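Side-chain contacts in SnoaL-like domain-containing protein (Novosphingobium aromaticivorans, PDB 2RFR), which is of unknown function but adopts an NTF2-like, cystatin-type fold of the SnoaL-like family and assembles as a trimer: residues L12-L15 with E16-E20; G29-D33 with S34-E38; F106-S110 with G111-S115. All blocks are in the same frame, centred on the assembly; numbering follows the deposited sequence. Where two conformers were deposited one is given.

Contact 1 (L12-L15 with E16-E20); sequences LRLL and EDREE
E16 and L12 are joined by the first of four successive i to i+4 backbone bonds: E16 N donates to L12 O at 2.8 Å, with an angle of 164° at the hydrogen and the donor nearly on the line of the carbonyl. The next bond, D17 N to R13 O, is equally short but tilted from the carbonyl plane, and R18 and E19 continue the series to L14 and L15. A water ties the side chains of R13 and D17, giving a hydrogen to D17 OD2 at 2.8 Å and taking a weak one from R13 NH1. The D17 carboxylate has its stronger partner in R127, bonded to OD1, where W132 NE1 also donates.

This is one run of the long helix 5-33 that lies against the curved sheet of the NTF2-like fold. E16 reaches back one turn to L12: with CG beside the backbone N (chi1 -68°) and an extended chain, its CD comes to 4.0 Å from L12 CG. Its OE1 pairs with R11 of the second subunit; in the conformer given, E19 OE2 pairs with R18 and R22 of that subunit. R18 CG and CD pass over L14 O, CG 3.3 Å from it, and the chi3 bend (62°) turns the guanidinium, which meets E19 and E23 of the third subunit. Between these charged groups L15 packs on L15 of the second subunit and L12 of the third.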
loop_
_atom_site.group_PDB
_atom_site.type_symbol
_atom_site.label_atom_id
_atom_site.label_comp_id
_atom_site.label_asym_id
_atom_site.label_seq_id
_atom_site.Cartn_x
_atom_site.Cartn_y
_atom_site.Cartn_z
ATOM N N LEU A 12 21.206 -8.208 2.149
ATOM C CA LEU A 12 20.846 -6.848 2.510
ATOM C C LEU A 12 20.684 -5.995 1.261
ATOM O O LEU A 12 19.744 -5.195 1.147
ATOM C CB LEU A 12 21.890 -6.259 3.441
ATOM C CG LEU A 12 21.685 -4.849 3.910
ATOM C CD1 LEU A 12 20.331 -4.750 4.620
ATOM C CD2 LEU A 12 22.852 -4.455 4.831
ATOM N N ARG A 13 21.580 -6.116 0.299
ATOM C CA ARG A 13 21.478 -5.354 -0.927
ATOM C C ARG A 13 20.170 -5.608 -1.649
ATOM O O ARG A 13 19.581 -4.694 -2.189
ATOM C CB ARG A 13 22.682 -5.651 -1.807
ATOM C CG ARG A 13 22.765 -4.711 -3.040
ATOM C CD ARG A 13 24.048 -4.949 -3.778
ATOM N NE ARG A 13 24.389 -3.988 -4.840
ATOM C CZ ARG A 13 24.393 -4.280 -6.115
ATOM N NH1 ARG A 13 23.907 -5.439 -6.538
ATOM N NH2 ARG A 13 24.864 -3.379 -6.977
ATOM N N LEU A 14 19.742 -6.861 -1.649
ATOM C CA LEU A 14 18.477 -7.208 -2.286
ATOM C C LEU A 14 17.309 -6.535 -1.597
ATOM O O LEU A 14 16.411 -6.019 -2.237
ATOM C CB LEU A 14 18.308 -8.730 -2.310
ATOM C CG LEU A 14 17.050 -9.195 -3.016
ATOM C CD1 LEU A 14 16.932 -8.556 -4.416
ATOM C CD2 LEU A 14 16.982 -10.733 -3.127
ATOM N N LEU A 15 17.290 -6.523 -0.267
ATOM C CA LEU A 15 16.254 -5.801 0.486
ATOM C C LEU A 15 16.315 -4.334 0.183
ATOM O O LEU A 15 15.276 -3.690 0.029
ATOM C CB LEU A 15 16.345 -6.052 1.984
ATOM C CG LEU A 15 15.893 -7.400 2.505
ATOM C CD1 LEU A 15 16.062 -7.336 4.016
ATOM C CD2 LEU A 15 14.452 -7.657 2.163
ATOM N N GLU A 16 17.513 -3.765 0.122
ATOM C CA GLU A 16 17.654 -2.351 -0.217
ATOM C C GLU A 16 17.124 -2.034 -1.596
ATOM O O GLU A 16 16.497 -1.010 -1.812
ATOM C CB GLU A 16 19.111 -1.888 -0.064
ATOM C CG GLU A 16 19.568 -1.871 1.388
ATOM C CD GLU A 16 21.065 -1.676 1.512
ATOM O OE1 GLU A 16 21.838 -2.118 0.650
ATOM O OE2 GLU A 16 21.536 -1.080 2.506
ATOM N N ASP A 17 17.405 -2.893 -2.540
ATOM C CA ASP A 17 16.937 -2.727 -3.923
ATOM C C ASP A 17 15.407 -2.679 -3.932
ATOM O O ASP A 17 14.809 -1.787 -4.536
ATOM C CB ASP A 17 17.423 -3.908 -4.784
ATOM C CG ASP A 17 18.892 -3.890 -5.098
ATOM O OD1 ASP A 17 19.549 -2.846 -5.014
ATOM O OD2 ASP A 17 19.335 -4.976 -5.523
ATOM N N ARG A 18 14.764 -3.636 -3.262
ATOM C CA ARG A 18 13.324 -3.717 -3.254
ATOM C C ARG A 18 12.724 -2.510 -2.568
ATOM O O ARG A 18 11.717 -1.967 -3.036
ATOM C CB ARG A 18 12.902 -4.990 -2.548
ATOM C CG ARG A 18 13.270 -6.249 -3.321
ATOM C CD ARG A 18 12.971 -7.541 -2.525
ATOM N NE ARG A 18 11.555 -7.639 -2.264
ATOM C CZ ARG A 18 10.660 -8.029 -3.178
ATOM N NH1 ARG A 18 11.060 -8.478 -4.328
ATOM N NH2 ARG A 18 9.377 -8.047 -2.897
ATOM N N GLU A 19 13.328 -2.053 -1.486
ATOM C CA GLU A 19 12.798 -0.922 -0.766
ATOM C C GLU A 19 12.958 0.356 -1.598
ATOM O O GLU A 19 12.082 1.247 -1.571
ATOM C CB GLU A 19 13.421 -0.879 0.642
ATOM C CG GLU A 19 13.156 0.335 1.448
ATOM C CD GLU A 19 11.760 0.488 1.811
ATOM O OE1 GLU A 19 11.001 -0.468 1.750
ATOM O OE2 GLU A 19 11.462 1.597 2.252
ATOM N N GLU A 20 14.052 0.491 -2.339
ATOM C CA GLU A 20 14.252 1.643 -3.220
ATOM C C GLU A 20 13.240 1.682 -4.324
ATOM O O GLU A 20 12.715 2.759 -4.628
ATOM C CB GLU A 20 15.644 1.624 -3.830
ATOM C CG GLU A 20 16.478 2.790 -3.725
ATOM C CD GLU A 20 17.844 2.664 -4.383
ATOM O OE1 GLU A 20 18.718 1.906 -3.912
ATOM O OE2 GLU A 20 17.977 3.354 -5.393
HETATM O O HOH W 1 21.365 -6.850 -5.447
#

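Contact 2 (G29-D33 with S34-E38); sequences GPLAD and SGDAE
P30 O takes two hydrogen bonds from a single residue, S34, whose backbone N and hydroxyl approach from opposite faces of the carbonyl plane. S34 OG donates at 2.9 Å and S34 N at 3.1 Å to P30 O, both tilted from that plane. The hydroxyl can fold back because OG sits between the backbone N and the carbonyl carbon (chi1 64°), turned toward the last turn of the helix. With an alanine in place of this serine, P30 O would probably keep the amide bond but lose the hydroxyl that grips the other face of its plane.

The helix ends in a Schellman motif. G35 has positive phi (74°), which favours glycine. D36 N to L31 O, 2.9 Å, and G35 N to A32 O are the two bonds of the motif, the latter coming from above the carbonyl plane and so away from its lone pairs. Across the turn the side chains of L31 and D36 run alongside each other, and L31 CD2 comes within 3.8 Å of D36 OD2. D36 is the N-cap of the next helix: its OD1 accepts from A39 N.

One helix is thus closed and another opened within a few residues. L31 and A32 pack on helix 37-41, A32 and A37 on helix 61-69, and D33 bonds H83 on strand 81-93 and H102 of the second subunit.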
loop_
_atom_site.group_PDB
_atom_site.type_symbol
_atom_site.label_atom_id
_atom_site.label_comp_id
_atom_site.label_asym_id
_atom_site.label_seq_id
_atom_site.Cartn_x
_atom_site.Cartn_y
_atom_site.Cartn_z
ATOM N N GLY A 29 2.733 9.339 -6.793
ATOM C CA GLY A 29 1.442 9.973 -6.574
ATOM C C GLY A 29 1.579 11.309 -5.826
ATOM O O GLY A 29 1.036 12.314 -6.261
ATOM N N PRO A 30 2.321 11.352 -4.704
ATOM C CA PRO A 30 2.574 12.638 -4.025
ATOM C C PRO A 30 3.166 13.667 -4.955
ATOM O O PRO A 30 2.757 14.836 -4.903
ATOM C CB PRO A 30 3.465 12.230 -2.866
ATOM C CG PRO A 30 2.986 10.806 -2.558
ATOM C CD PRO A 30 2.780 10.206 -3.895
ATOM N N LEU A 31 4.129 13.285 -5.784
ATOM C CA LEU A 31 4.733 14.264 -6.707
ATOM C C LEU A 31 3.758 14.724 -7.741
ATOM O O LEU A 31 3.674 15.911 -8.060
ATOM C CB LEU A 31 5.999 13.695 -7.315
ATOM C CG LEU A 31 7.164 13.454 -6.413
ATOM C CD1 LEU A 31 8.259 12.630 -7.081
ATOM C CD2 LEU A 31 7.739 14.743 -5.947
ATOM N N ALA A 32 2.939 13.820 -8.263
ATOM C CA ALA A 32 1.927 14.190 -9.266
ATOM C C ALA A 32 0.909 15.111 -8.665
ATOM O O ALA A 32 0.527 16.121 -9.252
ATOM C CB ALA A 32 1.269 12.930 -9.836
ATOM N N ASP A 33 0.425 14.779 -7.478
ATOM C CA ASP A 33 -0.672 15.525 -6.852
ATOM C C ASP A 33 -0.242 16.903 -6.375
ATOM O O ASP A 33 -1.075 17.770 -6.261
ATOM C CB ASP A 33 -1.277 14.663 -5.744
ATOM C CG ASP A 33 -2.061 13.516 -6.300
ATOM O OD1 ASP A 33 -2.599 13.656 -7.416
ATOM O OD2 ASP A 33 -2.169 12.483 -5.601
ATOM N N SER A 34 1.060 17.087 -6.092
ATOM C CA SER A 34 1.598 18.406 -5.731
ATOM C C SER A 34 2.110 19.166 -6.931
ATOM O O SER A 34 2.558 20.281 -6.800
ATOM C CB SER A 34 2.674 18.245 -4.685
ATOM O OG SER A 34 3.799 17.522 -5.169
ATOM N N GLY A 35 2.038 18.579 -8.118
ATOM C CA GLY A 35 2.499 19.255 -9.313
ATOM C C GLY A 35 3.988 19.378 -9.491
ATOM O O GLY A 35 4.434 20.299 -10.168
ATOM N N ASP A 36 4.733 18.498 -8.861
ATOM C CA ASP A 36 6.197 18.611 -8.915
ATOM C C ASP A 36 6.694 17.849 -10.137
ATOM O O ASP A 36 7.201 16.727 -10.064
ATOM C CB ASP A 36 6.802 18.085 -7.650
ATOM C CG ASP A 36 8.325 18.448 -7.534
ATOM O OD1 ASP A 36 9.029 18.790 -8.570
ATOM O OD2 ASP A 36 8.809 18.396 -6.381
ATOM N N ALA A 37 6.478 18.465 -11.293
ATOM C CA ALA A 37 6.728 17.809 -12.566
ATOM C C ALA A 37 8.171 17.376 -12.768
ATOM O O ALA A 37 8.460 16.264 -13.246
ATOM C CB ALA A 37 6.335 18.757 -13.709
ATOM N N GLU A 38 9.097 18.258 -12.414
ATOM C CA GLU A 38 10.509 17.920 -12.564
ATOM C C GLU A 38 10.899 16.714 -11.733
ATOM O O GLU A 38 11.524 15.785 -12.223
ATOM C CB GLU A 38 11.340 19.147 -12.121
ATOM C CG GLU A 38 12.844 18.976 -12.258
ATOM C CD GLU A 38 13.564 20.222 -11.832
ATOM O OE1 GLU A 38 13.822 20.399 -10.611
ATOM O OE2 GLU A 38 13.819 21.035 -12.733
#

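Contact 3 (F106-S110 with G111-S115); sequences FRCVS and GTFGS
G111 meets C108 across the tip of a beta hairpin with a two-residue loop, its CA 4.1 Å from C108 SG. The type I' turn from V109 to T112 puts S110 and G111 at its corners; both have positive phi, which at the second corner favours the glycine found there.

T112 then opens the antiparallel ladder as a hydrogen-bonded pair with V109. V109 N donates to T112 O at 2.8 Å, close to the carbonyl axis, whereas T112 N reaches V109 O from well above the carbonyl plane. The hydroxyl of T112 lies between its backbone N and carbonyl carbon (chi1 61°), facing the turn, where one water links OG1 to V109 O and another links it to S110 O.

F113 faces C108 in a non-hydrogen-bonded pair. With chi1 at -176°, C108 SG swings away from its own N and comes 4.4 Å from the F113 ring centroid, an oblique sulfur-aromatic contact, while C108 CB touches F113 CE1 at 3.8 Å. G114 restores the hydrogen-bonded rung with R107: R107 N donates to G114 O at 2.9 Å, and G114 N returns the bond to R107 O. On the face of the sheet shared by R107, V109 and T112, V109 CG2 lies over one side of the R107 guanidinium, toward its rim, and R107 NE makes a salt bridge to D79.

S115 closes the segment opposite F106, its OG near F106 CE1 in the conformer given. F106 also packs on S115 of the second subunit, so the same pair of residues recurs between chains.

The chemistry divides only partly by face: C108 packs on L142 and F113 on V118 of the second subunit, whereas the reverse mixes apolar V109 with the paired charge of R107 and the water-bound hydroxyl of T112, consistent with a hairpin end that turns one face to the trimer.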
loop_
_atom_site.group_PDB
_atom_site.type_symbol
_atom_site.label_atom_id
_atom_site.label_comp_id
_atom_site.label_asym_id
_atom_site.label_seq_id
_atom_site.Cartn_x
_atom_site.Cartn_y
_atom_site.Cartn_z
ATOM N N PHE A 106 -8.548 9.170 -7.781
ATOM C CA PHE A 106 -9.710 9.734 -7.133
ATOM C C PHE A 106 -9.875 11.192 -7.562
ATOM O O PHE A 106 -8.889 11.908 -7.673
ATOM C CB PHE A 106 -9.613 9.647 -5.613
ATOM C CG PHE A 106 -9.643 8.243 -5.083
ATOM C CD1 PHE A 106 -10.857 7.601 -4.817
ATOM C CD2 PHE A 106 -8.461 7.540 -4.854
ATOM C CE1 PHE A 106 -10.835 6.306 -4.377
ATOM C CE2 PHE A 106 -8.455 6.254 -4.390
ATOM C CZ PHE A 106 -9.658 5.633 -4.133
ATOM N N ARG A 107 -11.092 11.624 -7.815
ATOM C CA ARG A 107 -11.376 12.964 -8.228
ATOM C C ARG A 107 -12.546 13.491 -7.434
ATOM O O ARG A 107 -13.552 12.790 -7.243
ATOM C CB ARG A 107 -11.729 12.978 -9.715
ATOM C CG ARG A 107 -12.016 14.359 -10.329
ATOM C CD ARG A 107 -12.512 14.183 -11.757
ATOM N NE ARG A 107 -12.836 15.469 -12.351
ATOM C CZ ARG A 107 -13.766 15.683 -13.257
ATOM N NH1 ARG A 107 -14.467 14.692 -13.760
ATOM N NH2 ARG A 107 -13.997 16.898 -13.669
ATOM N N CYS A 108 -12.445 14.752 -7.002
ATOM C CA CYS A 108 -13.552 15.443 -6.362
ATOM C C CYS A 108 -14.383 16.104 -7.409
ATOM O O CYS A 108 -13.845 16.896 -8.206
ATOM C CB CYS A 108 -12.988 16.418 -5.330
ATOM S SG CYS A 108 -14.232 17.277 -4.363
ATOM N N VAL A 109 -15.682 15.790 -7.458
ATOM C CA VAL A 109 -16.642 16.401 -8.376
ATOM C C VAL A 109 -17.822 16.854 -7.561
ATOM O O VAL A 109 -18.433 16.087 -6.846
ATOM C CB VAL A 109 -17.056 15.449 -9.498
ATOM C CG1 VAL A 109 -18.145 16.114 -10.421
ATOM C CG2 VAL A 109 -15.843 14.975 -10.348
ATOM N N SER A 110 -18.138 18.127 -7.666
ATOM C CA SER A 110 -19.319 18.670 -6.989
ATOM C C SER A 110 -19.322 18.326 -5.491
ATOM O O SER A 110 -20.358 18.004 -4.926
ATOM C CB SER A 110 -20.633 18.237 -7.631
ATOM O OG SER A 110 -20.628 18.665 -8.999
ATOM N N GLY A 111 -18.163 18.425 -4.854
ATOM C CA GLY A 111 -18.043 18.261 -3.408
ATOM C C GLY A 111 -18.119 16.848 -2.926
ATOM O O GLY A 111 -18.100 16.648 -1.697
ATOM N N THR A 112 -18.097 15.849 -3.827
ATOM C CA THR A 112 -18.031 14.459 -3.407
ATOM C C THR A 112 -16.900 13.789 -4.185
ATOM O O THR A 112 -16.378 14.318 -5.137
ATOM C CB THR A 112 -19.315 13.729 -3.527
ATOM O OG1 THR A 112 -19.703 13.732 -4.870
ATOM C CG2 THR A 112 -20.437 14.313 -2.694
ATOM N N PHE A 113 -16.485 12.623 -3.724
ATOM C CA PHE A 113 -15.302 11.958 -4.236
ATOM C C PHE A 113 -15.725 10.712 -4.981
ATOM O O PHE A 113 -16.665 9.995 -4.589
ATOM C CB PHE A 113 -14.375 11.582 -3.062
ATOM C CG PHE A 113 -13.914 12.798 -2.275
ATOM C CD1 PHE A 113 -12.890 13.585 -2.713
ATOM C CD2 PHE A 113 -14.560 13.150 -1.132
ATOM C CE1 PHE A 113 -12.506 14.643 -1.968
ATOM C CE2 PHE A 113 -14.203 14.271 -0.397
ATOM C CZ PHE A 113 -13.167 15.022 -0.862
ATOM N N GLY A 114 -15.020 10.412 -6.065
ATOM C CA GLY A 114 -15.231 9.236 -6.881
ATOM C C GLY A 114 -13.922 8.737 -7.462
ATOM O O GLY A 114 -12.897 9.371 -7.401
ATOM N N SER A 115 -14.067 7.614 -8.151
ATOM C CA SER A 115 -12.969 6.906 -8.786
ATOM C C SER A 115 -13.002 7.215 -10.261
ATOM O O SER A 115 -13.835 6.702 -10.983
ATOM C CB SER A 115 -13.101 5.427 -8.540
ATOM O OG SER A 115 -12.928 5.159 -7.162
HETATM O O HOH W 2 -19.979 14.163 -8.001
HETATM O O HOH W 3 -21.785 15.634 -5.266
#

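Overall arrangement
The three contacts illustrate how local geometry follows position in the fold. Contacts 1 and 2 share helix 5-33, their centres about 25 Å apart: contact 1 is a regular helical run, contact 2 the place where that helix ends. Contact 3 joins the hairpin strands 96-109 and 112-128, its centre about 37 Å from that of contact 1, on the opposite side of the chain's centre. Contacts 1 and 2 are both partly buried; of the touching residues contact 2 has the larger buried share and none exposed. Contact 3 is a surface contact. All touch the second subunit, though differently: through charged side chains and leucines in contact 1, histidine bonding to an aspartate in contact 2, packing in contact 3.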